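Reticulocyte binding protein (Streptococcus agalactiae COH1, PDB 3FAW) is a cell-wall-anchored pullulanase that probably hydrolyses the alpha-1,6 linkages of pullulan and of branched alpha-glucans. Local coordinates at residues V72-Q77 with P102-F107; R717-I722 with Y739-S744; Q621-T626 with N671-A676; M433-L438 with D461-A466; L601-V606 with V753-K758. One frame throughout, in Å; residues are numbered along the deposited sequence. Where two conformers were deposited one is given.

Contact 1: residues V72-Q77 with P102-F107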
# COMPACT_ATOMS: atom_id res chain seq x y z
N VAL A 72 -7.21 -48.45 1.36
CA VAL A 72 -7.83 -47.22 1.83
C VAL A 72 -8.93 -47.54 2.84
O VAL A 72 -9.75 -48.43 2.59
CB VAL A 72 -8.45 -46.42 0.67
CG1 VAL A 72 -9.09 -45.14 1.18
CG2 VAL A 72 -7.40 -46.12 -0.39
N THR A 73 -8.95 -46.83 3.96
CA THR A 73 -10.02 -46.98 4.95
C THR A 73 -10.57 -45.62 5.36
O THR A 73 -9.93 -44.58 5.16
CB THR A 73 -9.55 -47.77 6.20
OG1 THR A 73 -8.49 -47.06 6.85
CG2 THR A 73 -9.07 -49.17 5.81
N ASP A 74 -11.77 -45.63 5.93
CA ASP A 74 -12.46 -44.41 6.34
C ASP A 74 -12.13 -44.05 7.80
O ASP A 74 -11.28 -44.70 8.42
CB ASP A 74 -13.98 -44.54 6.12
CG ASP A 74 -14.65 -45.53 7.06
OD1 ASP A 74 -14.00 -46.05 8.00
OD2 ASP A 74 -15.86 -45.79 6.86
N LYS A 75 -12.79 -43.02 8.32
CA LYS A 75 -12.54 -42.53 9.69
C LYS A 75 -12.76 -43.57 10.79
O LYS A 75 -12.18 -43.46 11.87
CB LYS A 75 -13.41 -41.29 9.97
CG LYS A 75 -14.91 -41.55 10.07
CD LYS A 75 -15.68 -40.27 10.30
CE LYS A 75 -17.16 -40.54 10.55
NZ LYS A 75 -17.95 -39.29 10.67
N ASN A 76 -13.59 -44.57 10.52
CA ASN A 76 -13.86 -45.66 11.47
C ASN A 76 -13.12 -46.96 11.12
O ASN A 76 -13.53 -48.04 11.55
CB ASN A 76 -15.37 -45.91 11.57
CG ASN A 76 -16.13 -44.69 12.07
OD1 ASN A 76 -15.60 -43.88 12.82
ND2 ASN A 76 -17.38 -44.57 11.65
N GLN A 77 -12.05 -46.84 10.34
CA GLN A 77 -11.17 -47.97 9.99
C GLN A 77 -11.80 -49.01 9.05
O GLN A 77 -11.25 -50.09 8.86
CB GLN A 77 -10.64 -48.67 11.26
CG GLN A 77 -10.00 -47.74 12.29
CD GLN A 77 -10.01 -48.32 13.69
OE1 GLN A 77 -11.08 -48.58 14.26
NE2 GLN A 77 -8.83 -48.51 14.27
N PRO A 102 -16.76 -37.22 1.88
CA PRO A 102 -16.02 -36.45 2.90
C PRO A 102 -16.63 -36.50 4.30
O PRO A 102 -15.94 -36.23 5.28
CB PRO A 102 -16.04 -35.01 2.34
CG PRO A 102 -17.13 -34.97 1.35
CD PRO A 102 -17.27 -36.36 0.80
N LYS A 103 -17.91 -36.87 4.40
CA LYS A 103 -18.58 -37.04 5.70
C LYS A 103 -18.05 -38.28 6.45
O LYS A 103 -18.14 -38.34 7.68
CB LYS A 103 -20.09 -37.13 5.51
CG LYS A 103 -20.72 -35.84 4.98
CD LYS A 103 -22.23 -35.95 4.87
CE LYS A 103 -22.89 -34.59 4.67
NZ LYS A 103 -22.48 -33.94 3.39
N GLN A 104 -17.52 -39.25 5.70
CA GLN A 104 -16.87 -40.43 6.28
C GLN A 104 -15.35 -40.25 6.36
O GLN A 104 -14.64 -41.16 6.77
CB GLN A 104 -17.19 -41.67 5.44
CG GLN A 104 -18.68 -41.95 5.24
CD GLN A 104 -19.40 -42.30 6.53
OE1 GLN A 104 -18.83 -42.90 7.44
NE2 GLN A 104 -20.67 -41.92 6.60
N GLY A 105 -14.87 -39.07 5.95
CA GLY A 105 -13.44 -38.77 5.94
C GLY A 105 -13.00 -38.28 7.31
O GLY A 105 -13.83 -38.12 8.20
N HIS A 106 -11.70 -38.03 7.51
CA HIS A 106 -10.66 -38.19 6.50
C HIS A 106 -10.30 -39.66 6.31
O HIS A 106 -10.54 -40.49 7.19
CB HIS A 106 -9.40 -37.43 6.90
CG HIS A 106 -9.61 -35.95 7.02
ND1 HIS A 106 -9.53 -35.28 8.23
CD2 HIS A 106 -9.88 -35.01 6.09
CE1 HIS A 106 -9.75 -33.99 8.03
NE2 HIS A 106 -9.97 -33.80 6.74
N PHE A 107 -9.70 -39.97 5.16
CA PHE A 107 -9.35 -41.34 4.82
C PHE A 107 -7.91 -41.68 5.19
O PHE A 107 -7.03 -40.82 5.18
CB PHE A 107 -9.65 -41.59 3.34
CG PHE A 107 -11.11 -41.41 3.01
CD1 PHE A 107 -12.00 -42.47 3.13
CD2 PHE A 107 -11.60 -40.17 2.62
CE1 PHE A 107 -13.34 -42.30 2.85
CE2 PHE A 107 -12.94 -40.00 2.35
CZ PHE A 107 -13.81 -41.07 2.46
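K103 meets K75 through its carbonyl: K75 NZ donates to K103 O at 3.1 Å. The lysine gets this far because its CG sits between backbone N and carbonyl carbon (chi1 68°) and the rest of the chain runs extended, laid along the 102-107 backbone. At Q104 the backbone itself is gripped, K75 N donating to Q104 O at 3.0 Å with an N-H...O angle of 164°. That same oxygen lies 3.5 Å from D74 CB, and the Q104 side chain runs beside that of D74, both pointing the same way. G105 O packs on K75 CD at 3.5 Å, while G105 CA sits over the rim of one face of the F107 ring. A cis peptide then leads into H106, whose side chain turns off to strand 114-120. F107 CA comes to 3.3 Å from T73 O, a CA-H...O contact, and that oxygen also lies at the ring edge; V72 CG1 meets F107 CB at 4.2 Å. The first segment is shaped by D74, whose OD1 accepts from N76 N and from N78 N. It forms an Asx turn on a type I beta turn, placed where strand 71-73 leaves its antiparallel partner 108-111 in the N-terminal beta domain.

Contact 2: residues R717-I722 with Y739-S744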
# COMPACT_ATOMS: atom_id res chain seq x y z
N ARG A 717 0.50 12.03 -30.49
CA ARG A 717 0.16 13.01 -31.53
C ARG A 717 0.25 14.46 -31.07
O ARG A 717 0.39 15.35 -31.90
CB ARG A 717 -1.25 12.76 -32.05
CG ARG A 717 -1.38 11.52 -32.90
CD ARG A 717 -2.83 11.10 -33.00
NE ARG A 717 -3.01 10.03 -33.98
CZ ARG A 717 -4.09 9.26 -34.06
NH1 ARG A 717 -5.11 9.44 -33.22
NH2 ARG A 717 -4.16 8.31 -34.99
N GLU A 718 0.13 14.69 -29.76
CA GLU A 718 0.01 16.05 -29.23
C GLU A 718 1.13 16.46 -28.26
O GLU A 718 1.24 17.64 -27.93
CB GLU A 718 -1.35 16.24 -28.57
CG GLU A 718 -2.52 16.07 -29.53
CD GLU A 718 -3.85 15.79 -28.85
OE1 GLU A 718 -3.94 15.93 -27.61
OE2 GLU A 718 -4.81 15.41 -29.56
N VAL A 719 1.93 15.49 -27.81
CA VAL A 719 3.10 15.78 -26.98
C VAL A 719 4.36 15.44 -27.78
O VAL A 719 4.55 14.29 -28.18
CB VAL A 719 3.07 14.98 -25.67
CG1 VAL A 719 4.26 15.36 -24.79
CG2 VAL A 719 1.76 15.23 -24.92
N SER A 720 5.21 16.45 -27.99
CA SER A 720 6.38 16.33 -28.86
C SER A 720 7.68 16.77 -28.17
O SER A 720 7.66 17.54 -27.21
CB SER A 720 6.16 17.12 -30.15
OG SER A 720 5.78 18.46 -29.89
N LEU A 721 8.79 16.25 -28.68
CA LEU A 721 10.11 16.50 -28.10
C LEU A 721 10.81 17.66 -28.81
O LEU A 721 11.16 17.55 -29.99
CB LEU A 721 10.97 15.23 -28.20
CG LEU A 721 12.37 15.28 -27.58
CD1 LEU A 721 12.29 15.52 -26.07
CD2 LEU A 721 13.11 13.99 -27.89
N ILE A 722 11.00 18.76 -28.09
CA ILE A 722 11.68 19.93 -28.66
C ILE A 722 13.19 19.66 -28.79
O ILE A 722 13.78 19.88 -29.85
CB ILE A 722 11.45 21.19 -27.80
CG1 ILE A 722 9.97 21.56 -27.78
CG2 ILE A 722 12.28 22.36 -28.34
CD1 ILE A 722 9.62 22.66 -26.79
N TYR A 739 9.96 19.90 -23.84
CA TYR A 739 8.83 19.27 -24.53
C TYR A 739 7.61 20.17 -24.58
O TYR A 739 7.40 21.01 -23.72
CB TYR A 739 8.45 17.93 -23.90
CG TYR A 739 8.37 17.92 -22.39
CD1 TYR A 739 7.15 18.04 -21.72
CD2 TYR A 739 9.52 17.76 -21.62
CE1 TYR A 739 7.09 18.02 -20.33
CE2 TYR A 739 9.47 17.74 -20.25
CZ TYR A 739 8.26 17.87 -19.60
OH TYR A 739 8.24 17.84 -18.22
N GLN A 740 6.80 19.96 -25.62
CA GLN A 740 5.60 20.74 -25.85
C GLN A 740 4.36 19.85 -25.81
O GLN A 740 4.35 18.75 -26.36
CB GLN A 740 5.68 21.44 -27.20
CG GLN A 740 4.62 22.52 -27.41
CD GLN A 740 4.61 23.04 -28.83
OE1 GLN A 740 5.16 24.23 -29.02
NE2 GLN A 740 4.12 22.37 -29.74
N THR A 741 3.31 20.34 -25.16
CA THR A 741 2.01 19.69 -25.17
C THR A 741 0.93 20.73 -25.51
O THR A 741 1.14 21.93 -25.36
CB THR A 741 1.70 18.99 -23.83
OG1 THR A 741 0.40 18.39 -23.89
CG2 THR A 741 1.77 19.97 -22.66
N ILE A 742 -0.20 20.24 -25.99
CA ILE A 742 -1.32 21.08 -26.41
C ILE A 742 -2.58 20.54 -25.75
O ILE A 742 -2.76 19.33 -25.65
CB ILE A 742 -1.51 21.05 -27.96
CG1 ILE A 742 -0.16 21.13 -28.68
CG2 ILE A 742 -2.42 22.19 -28.40
CD1 ILE A 742 -0.26 21.02 -30.19
N ASP A 743 -3.46 21.43 -25.29
CA ASP A 743 -4.70 20.98 -24.65
C ASP A 743 -5.88 21.00 -25.63
O ASP A 743 -5.73 21.39 -26.79
CB ASP A 743 -4.99 21.78 -23.37
CG ASP A 743 -5.43 23.21 -23.62
OD1 ASP A 743 -5.58 23.61 -24.80
OD2 ASP A 743 -5.64 23.93 -22.62
N SER A 744 -7.04 20.56 -25.15
CA SER A 744 -8.25 20.44 -25.97
C SER A 744 -8.74 21.77 -26.56
O SER A 744 -9.43 21.78 -27.57
CB SER A 744 -9.38 19.79 -25.15
OG SER A 744 -9.59 20.48 -23.93
O HOH W 1 3.34 19.26 -29.60
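With chi1 -177° V719 sets CG2 beside its backbone N, and T741 (chi1 179°) sets OG1 opposite its own N; the two branches meet, V719 CG2 3.6 Å from T741 OG1. The hydroxyl itself is bonded to A706 O. The two segments make an antiparallel pair at the edge of the five-stranded C-terminal sheet, with 720-721, just past the end of helix 712-718, as its outermost strand on this side. S720 and Q740 are the hydrogen-bonded pair: S720 N donates to Q740 O at 2.9 Å, and Q740 N returns the bond to S720 O at 3.0 Å. L721 and Y739 follow as the non-hydrogen-bonded pair. Towards the helix the strands no longer exchange N-H bonds, and E718 O instead receives T741 CA at 3.5 Å in a CA-H...O contact. I742 CG1 also comes near that oxygen. At the other end I722 lays CD1 on the Y739-Q740 peptide, 3.9 Å from Y739 C. Y739 points its ring to helix 544-551 and bonds T610 through its hydroxyl. S720 OG, also bonded to Y768 OH, holds a water at 2.6 Å that donates to E718 O and accepts from Q740 NE2, 3.2 Å away.

Contact 3: residues Q621-T626 with N671-A676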
# COMPACT_ATOMS: atom_id res chain seq x y z
N GLN A 621 7.66 16.23 0.24
CA GLN A 621 8.34 16.42 -1.04
C GLN A 621 8.17 17.86 -1.52
O GLN A 621 9.03 18.39 -2.23
CB GLN A 621 7.80 15.43 -2.08
CG GLN A 621 8.57 15.37 -3.40
CD GLN A 621 7.96 14.38 -4.38
OE1 GLN A 621 7.45 13.33 -3.99
NE2 GLN A 621 7.99 14.73 -5.67
N GLU A 622 7.07 18.49 -1.12
CA GLU A 622 6.79 19.89 -1.48
C GLU A 622 7.74 20.91 -0.84
O GLU A 622 7.94 21.97 -1.40
CB GLU A 622 5.32 20.26 -1.19
CG GLU A 622 4.95 20.46 0.28
CD GLU A 622 4.50 19.18 0.98
OE1 GLU A 622 4.96 18.08 0.59
OE2 GLU A 622 3.70 19.29 1.93
N TYR A 623 8.31 20.59 0.33
CA TYR A 623 9.21 21.54 1.02
C TYR A 623 10.66 21.07 1.15
O TYR A 623 11.53 21.87 1.50
CB TYR A 623 8.64 21.94 2.40
CG TYR A 623 8.80 20.93 3.53
CD1 TYR A 623 9.99 20.83 4.24
CD2 TYR A 623 7.75 20.09 3.89
CE1 TYR A 623 10.13 19.91 5.27
CE2 TYR A 623 7.89 19.17 4.92
CZ TYR A 623 9.08 19.08 5.60
OH TYR A 623 9.21 18.16 6.62
N GLY A 624 10.94 19.80 0.87
CA GLY A 624 12.31 19.27 0.99
C GLY A 624 12.55 18.56 2.31
O GLY A 624 13.59 18.76 2.96
N ARG A 625 11.60 17.71 2.69
CA ARG A 625 11.65 16.92 3.91
C ARG A 625 12.93 16.09 4.03
O ARG A 625 13.41 15.52 3.04
CB ARG A 625 10.42 16.01 3.96
CG ARG A 625 10.29 15.10 5.17
CD ARG A 625 8.98 14.35 5.10
NE ARG A 625 8.90 13.28 6.09
CZ ARG A 625 7.81 12.57 6.35
NH1 ARG A 625 6.68 12.78 5.69
NH2 ARG A 625 7.85 11.63 7.29
N THR A 626 13.47 16.02 5.24
CA THR A 626 14.72 15.30 5.51
C THR A 626 14.56 14.31 6.66
O THR A 626 13.73 14.51 7.57
CB THR A 626 15.88 16.27 5.85
OG1 THR A 626 17.11 15.54 5.94
CG2 THR A 626 15.62 16.98 7.17
N ASN A 671 10.74 11.16 11.92
CA ASN A 671 9.57 10.97 11.05
C ASN A 671 8.57 12.13 10.96
O ASN A 671 7.68 12.09 10.11
CB ASN A 671 8.82 9.69 11.47
CG ASN A 671 9.43 8.43 10.90
OD1 ASN A 671 9.67 8.44 9.59
ND2 ASN A 671 9.68 7.46 11.61
N HIS A 672 8.70 13.14 11.81
CA HIS A 672 7.70 14.21 11.85
C HIS A 672 7.74 15.12 10.62
O HIS A 672 8.80 15.36 10.03
CB HIS A 672 7.82 15.05 13.14
CG HIS A 672 9.00 15.98 13.18
ND1 HIS A 672 8.92 17.30 12.80
CD2 HIS A 672 10.28 15.78 13.57
CE1 HIS A 672 10.10 17.87 12.94
NE2 HIS A 672 10.95 16.97 13.41
N PHE A 673 6.56 15.59 10.22
CA PHE A 673 6.45 16.64 9.21
C PHE A 673 6.92 17.93 9.88
O PHE A 673 6.45 18.29 10.95
CB PHE A 673 4.99 16.74 8.75
CG PHE A 673 4.76 17.68 7.60
CD1 PHE A 673 4.84 17.23 6.29
CD2 PHE A 673 4.43 19.01 7.82
CE1 PHE A 673 4.61 18.09 5.22
CE2 PHE A 673 4.20 19.89 6.76
CZ PHE A 673 4.29 19.43 5.46
N ASP A 674 7.88 18.60 9.24
CA ASP A 674 8.46 19.85 9.75
C ASP A 674 7.61 21.03 9.30
O ASP A 674 7.73 21.50 8.17
CB ASP A 674 9.90 19.99 9.22
CG ASP A 674 10.65 21.16 9.86
OD1 ASP A 674 10.03 22.12 10.37
OD2 ASP A 674 11.90 21.11 9.81
N TRP A 675 6.74 21.51 10.19
CA TRP A 675 5.78 22.57 9.84
C TRP A 675 6.43 23.94 9.66
O TRP A 675 6.00 24.72 8.80
CB TRP A 675 4.64 22.63 10.86
CG TRP A 675 3.66 21.56 10.61
CD1 TRP A 675 3.57 20.37 11.27
CD2 TRP A 675 2.65 21.55 9.61
NE1 TRP A 675 2.55 19.62 10.74
CE2 TRP A 675 1.97 20.32 9.72
CE3 TRP A 675 2.24 22.46 8.62
CZ2 TRP A 675 0.90 19.98 8.88
CZ3 TRP A 675 1.19 22.12 7.79
CH2 TRP A 675 0.53 20.89 7.92
N ALA A 676 7.46 24.23 10.46
CA ALA A 676 8.23 25.46 10.31
C ALA A 676 8.88 25.52 8.93
O ALA A 676 8.77 26.52 8.22
CB ALA A 676 9.28 25.56 11.40
O HOH W 2 10.54 13.37 8.45
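Y623 turns the CE2 edge of its ring onto the face of F673, a T-shaped pair with centroids 5.0 Å apart and planes at 80°. The closest carbons are Y623 CE2 and F673 CE1, at 3.5 Å. F673 reaches in with CG anti to its backbone N (chi1 -173°), and its own rim meets a carboxylate: E622 OE2 lies at the ring edge in plane, 3.6 Å from CZ. That oxygen is held by the hydroxyls of Y271 and Y304.

The one direct hydrogen bond across runs from D674 N to Y623 OH, 3.0 Å. D674 is the N-cap of helix 675-679, and its side chain caps A677 N. D674 O sits over one face of the tyrosine ring and R625 N over the opposite face. The loop 621-626 follows strand 614-618, the eighth of the TIM barrel, and meets the turn between helices 668-671 and 675-679.

The extended R625 carries NH2 to within 2.9 Å of N671 O, at an angle too poor for a hydrogen bond; D277 takes this nitrogen in a salt bridge, and NH1 bonds S619 O. R625 NE donates to a water 2.9 Å away, which donates to H672 O at 3.1 Å.

Contact 4: residues M433-L438 with D461-A466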
# COMPACT_ATOMS: atom_id res chain seq x y z
N MET A 433 -12.22 -18.08 0.27
CA MET A 433 -12.50 -17.34 1.51
C MET A 433 -11.40 -16.32 1.82
O MET A 433 -11.64 -15.33 2.51
CB MET A 433 -12.72 -18.29 2.68
CG MET A 433 -13.81 -19.34 2.46
SD MET A 433 -15.42 -18.68 2.01
CE MET A 433 -15.32 -18.66 0.23
N SER A 434 -10.20 -16.56 1.30
CA SER A 434 -9.11 -15.58 1.37
C SER A 434 -9.38 -14.42 0.41
O SER A 434 -9.13 -13.26 0.74
CB SER A 434 -7.77 -16.23 1.01
OG SER A 434 -7.41 -17.23 1.95
N ARG A 435 -9.89 -14.74 -0.78
CA ARG A 435 -10.34 -13.71 -1.71
C ARG A 435 -11.49 -12.90 -1.11
O ARG A 435 -11.53 -11.68 -1.27
CB ARG A 435 -10.76 -14.33 -3.05
CG ARG A 435 -11.09 -13.29 -4.12
CD ARG A 435 -11.35 -13.95 -5.46
NE ARG A 435 -10.13 -14.45 -6.08
CZ ARG A 435 -10.08 -15.08 -7.25
NH1 ARG A 435 -11.19 -15.31 -7.94
NH2 ARG A 435 -8.92 -15.49 -7.73
N ARG A 436 -12.41 -13.57 -0.42
CA ARG A 436 -13.50 -12.87 0.28
C ARG A 436 -13.00 -11.84 1.30
O ARG A 436 -13.53 -10.73 1.37
CB ARG A 436 -14.42 -13.87 1.00
CG ARG A 436 -15.53 -14.44 0.14
CD ARG A 436 -16.69 -14.95 0.99
NE ARG A 436 -17.35 -13.86 1.71
CZ ARG A 436 -18.31 -14.01 2.62
NH1 ARG A 436 -18.74 -15.22 2.96
NH2 ARG A 436 -18.85 -12.95 3.20
N VAL A 437 -11.97 -12.20 2.07
CA VAL A 437 -11.40 -11.29 3.06
C VAL A 437 -10.93 -9.98 2.42
O VAL A 437 -11.23 -8.90 2.92
CB VAL A 437 -10.22 -11.94 3.82
CG1 VAL A 437 -9.47 -10.89 4.64
CG2 VAL A 437 -10.70 -13.08 4.71
N LEU A 438 -10.21 -10.10 1.32
CA LEU A 438 -9.72 -8.94 0.57
C LEU A 438 -10.87 -8.11 -0.00
O LEU A 438 -10.97 -6.91 0.24
CB LEU A 438 -8.77 -9.38 -0.55
CG LEU A 438 -8.10 -8.30 -1.41
CD1 LEU A 438 -6.81 -8.82 -2.03
CD2 LEU A 438 -9.04 -7.78 -2.50
N ASP A 461 2.32 -9.51 -5.42
CA ASP A 461 2.14 -10.78 -4.71
C ASP A 461 0.79 -11.43 -5.01
O ASP A 461 0.62 -12.63 -4.84
CB ASP A 461 2.24 -10.57 -3.19
CG ASP A 461 3.67 -10.54 -2.69
OD1 ASP A 461 4.60 -10.37 -3.51
OD2 ASP A 461 3.87 -10.69 -1.46
N HIS A 462 -0.18 -10.61 -5.44
CA HIS A 462 -1.54 -11.08 -5.66
C HIS A 462 -1.82 -11.49 -7.09
O HIS A 462 -1.22 -10.98 -8.03
CB HIS A 462 -2.54 -9.99 -5.25
CG HIS A 462 -2.55 -9.72 -3.78
ND1 HIS A 462 -3.04 -10.45 -2.75
CD2 HIS A 462 -1.96 -8.61 -3.21
CE1 HIS A 462 -2.76 -9.77 -1.59
NE2 HIS A 462 -2.11 -8.66 -1.90
N ASP A 463 -2.75 -12.43 -7.23
CA ASP A 463 -3.34 -12.76 -8.51
C ASP A 463 -4.14 -11.57 -9.03
O ASP A 463 -4.80 -10.86 -8.26
CB ASP A 463 -4.24 -14.00 -8.40
CG ASP A 463 -5.34 -13.84 -7.35
OD1 ASP A 463 -5.01 -13.78 -6.15
OD2 ASP A 463 -6.53 -13.78 -7.73
N ALA A 464 -4.08 -11.36 -10.34
CA ALA A 464 -4.80 -10.27 -11.00
C ALA A 464 -6.31 -10.39 -10.83
O ALA A 464 -7.01 -9.38 -10.73
CB ALA A 464 -4.43 -10.22 -12.48
N ALA A 465 -6.82 -11.63 -10.79
CA ALA A 465 -8.26 -11.89 -10.65
C ALA A 465 -8.87 -11.32 -9.37
O ALA A 465 -9.98 -10.77 -9.40
CB ALA A 465 -8.53 -13.39 -10.75
N ALA A 466 -8.16 -11.45 -8.25
CA ALA A 466 -8.64 -10.93 -6.96
C ALA A 466 -8.69 -9.39 -6.94
O ALA A 466 -9.64 -8.80 -6.43
CB ALA A 466 -7.77 -11.45 -5.81
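R435 and D463 form the salt bridge of this contact, R435 NH2 to D463 OD2 at 2.9 Å. As a hydrogen bond it is weak, since the N-H...O angle is only 125°, although the guanidinium and carboxylate planes are just 24° apart. The arginine bends at chi3 (-73°) to drop its guanidinium beside the start of helix 464-477, and NE is held separately by T429 O.

Capping is the second kind of interaction, and it uses the same oxygen. D463 is the N-cap residue, and its OD2 accepts from A466 N at 2.9 Å, met from above the carboxylate plane. One oxygen therefore serves both the first turn of the helix and the arginine, an arrangement in which the helix end and the cation would probably favour the charged carboxylate. D463 OD1 turns instead to T429 OG1, which H462 ND1 also bonds.

Van der Waals contacts make up the rest. A466 CB lies 3.8 Å from R435 NE, A465 CB is 3.7 Å from R435 NH2, and the backbone of these alanines lies over one guanidinium face. One turn further along helix 432-449, L438 divides its methyls between two partners: CD1 rests over a face of the H462 ring, 4.2 Å from ND1, and CD2 meets A466 O at 4.1 Å. The contact joins two successive outer helices of the TIM barrel, with strand 453-456 between them in sequence.

Contact 5: residues L601-V606 with V753-K758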
# COMPACT_ATOMS: atom_id res chain seq x y z
N LEU A 601 15.75 19.85 -6.56
CA LEU A 601 14.48 19.29 -6.08
C LEU A 601 13.30 19.85 -6.86
O LEU A 601 12.39 19.11 -7.26
CB LEU A 601 14.32 19.57 -4.58
CG LEU A 601 13.18 18.87 -3.83
CD1 LEU A 601 13.48 18.86 -2.34
CD2 LEU A 601 11.84 19.54 -4.09
N ARG A 602 13.32 21.16 -7.10
CA ARG A 602 12.25 21.83 -7.83
C ARG A 602 12.15 21.37 -9.28
O ARG A 602 11.06 21.30 -9.84
CB ARG A 602 12.42 23.35 -7.74
CG ARG A 602 12.08 23.91 -6.37
CD ARG A 602 12.13 25.44 -6.33
NE ARG A 602 13.48 25.97 -6.14
CZ ARG A 602 13.91 26.65 -5.07
NH1 ARG A 602 13.11 26.91 -4.03
NH2 ARG A 602 15.16 27.08 -5.03
N LEU A 603 13.30 21.05 -9.89
CA LEU A 603 13.31 20.47 -11.23
C LEU A 603 12.57 19.13 -11.26
O LEU A 603 11.79 18.88 -12.17
CB LEU A 603 14.74 20.27 -11.74
CG LEU A 603 15.57 21.53 -11.98
CD1 LEU A 603 16.90 21.15 -12.62
CD2 LEU A 603 14.83 22.55 -12.84
N GLY A 604 12.82 18.29 -10.26
CA GLY A 604 12.13 17.01 -10.12
C GLY A 604 10.62 17.15 -10.01
O GLY A 604 9.88 16.40 -10.65
N ASN A 605 10.16 18.11 -9.21
CA ASN A 605 8.73 18.36 -9.03
C ASN A 605 8.08 18.90 -10.30
O ASN A 605 6.93 18.57 -10.60
CB ASN A 605 8.48 19.30 -7.85
CG ASN A 605 8.74 18.65 -6.50
OD1 ASN A 605 9.14 17.48 -6.42
ND2 ASN A 605 8.51 19.40 -5.43
N VAL A 606 8.80 19.74 -11.04
CA VAL A 606 8.33 20.23 -12.34
C VAL A 606 8.04 19.06 -13.28
O VAL A 606 6.98 19.00 -13.90
CB VAL A 606 9.34 21.17 -13.01
CG1 VAL A 606 8.99 21.39 -14.47
CG2 VAL A 606 9.42 22.50 -12.27
N VAL A 753 13.54 22.11 -19.01
CA VAL A 753 14.28 21.76 -17.79
C VAL A 753 15.78 21.67 -18.08
O VAL A 753 16.23 20.69 -18.68
CB VAL A 753 13.80 20.42 -17.19
CG1 VAL A 753 14.68 20.01 -16.01
CG2 VAL A 753 12.34 20.51 -16.76
N ASN A 754 16.53 22.69 -17.68
CA ASN A 754 17.98 22.63 -17.71
C ASN A 754 18.50 22.12 -16.37
O ASN A 754 18.63 22.89 -15.41
CB ASN A 754 18.60 24.00 -18.03
CG ASN A 754 20.13 23.93 -18.18
OD1 ASN A 754 20.71 22.85 -18.24
ND2 ASN A 754 20.77 25.10 -18.26
N ALA A 755 18.80 20.83 -16.31
CA ALA A 755 19.38 20.21 -15.11
C ALA A 755 20.91 20.24 -15.14
O ALA A 755 21.55 19.65 -14.27
CB ALA A 755 18.87 18.78 -14.96
N ASP A 756 21.49 20.91 -16.14
CA ASP A 756 22.94 21.04 -16.25
C ASP A 756 23.43 22.12 -15.30
O ASP A 756 22.67 23.02 -14.91
CB ASP A 756 23.36 21.36 -17.69
CG ASP A 756 24.81 21.00 -17.99
OD1 ASP A 756 25.57 20.65 -17.06
OD2 ASP A 756 25.21 21.07 -19.17
N SER A 757 24.71 22.03 -14.93
CA SER A 757 25.35 22.97 -14.01
C SER A 757 25.96 24.18 -14.74
O SER A 757 26.67 24.98 -14.13
CB SER A 757 26.43 22.24 -13.20
OG SER A 757 27.33 21.54 -14.04
N LYS A 758 25.70 24.29 -16.04
CA LYS A 758 26.04 25.47 -16.83
C LYS A 758 24.81 25.89 -17.62
O LYS A 758 23.90 25.08 -17.83
CB LYS A 758 27.20 25.17 -17.79
CG LYS A 758 26.92 24.03 -18.76
CD LYS A 758 28.04 23.84 -19.76
CE LYS A 758 27.75 22.66 -20.67
NZ LYS A 758 28.66 22.65 -21.84
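L603 splits its two methyls between V753 and A755. L603 CD2 meets V753 CG1 at 4.1 Å, while L603 CD1 goes to the end of the strand, 3.6 Å from A755 CA and 3.9 Å from A755 CB, with N754 O also close at 3.7 Å. Together chi1 -66° and chi2 -174° place them there. One turn later V606 CG1 touches the other branch of V753, CG2, at 4.2 Å. The valine thus lies between two residues of one helix face, each sliding past it in the opposite direction. No hydrogen bond crosses this contact.

Further out, A808 of strand 807-813 packs on both L603 and V606, and F536 touches V753 and A755. The turn after the strand is set by N754, whose CB points away from the helix: OD1 accepts from D756 N at 3.0 Å, an Asx turn, and ND2 donates to K758 O at 3.2 Å and to I803 O. Backbone bonds from V753 to I737 and from N754 to T807 hold the strand between its two neighbours. Helix 590-609, which precedes the last strand of the TIM barrel, is here packed against the C-terminal antiparallel beta domain, the barrel-to-C-domain interface familiar from alpha-amylase-family enzymes.

From the N terminus, contact 1 closes first, within the N-terminal beta domain, its centre about 45 Å from the centre of the chain. Contact 4 follows as a separate short loop, joining neighbouring helices on the barrel. Contact 5 then opens at helix 590-609 and closes only at strand 748-754, tying the barrel to the C-terminal sheet. Inside that long loop contacts 3 and 2 nest one after the other, and none of the five cross. Contact 3 touches contact 5, where Q621 NE2 lies 3.1 Å from N605 OD1, a probable hydrogen bond. Contact 2 shares the C-terminal sheet with contact 5, since strands 736-742 and 748-754 are neighbours.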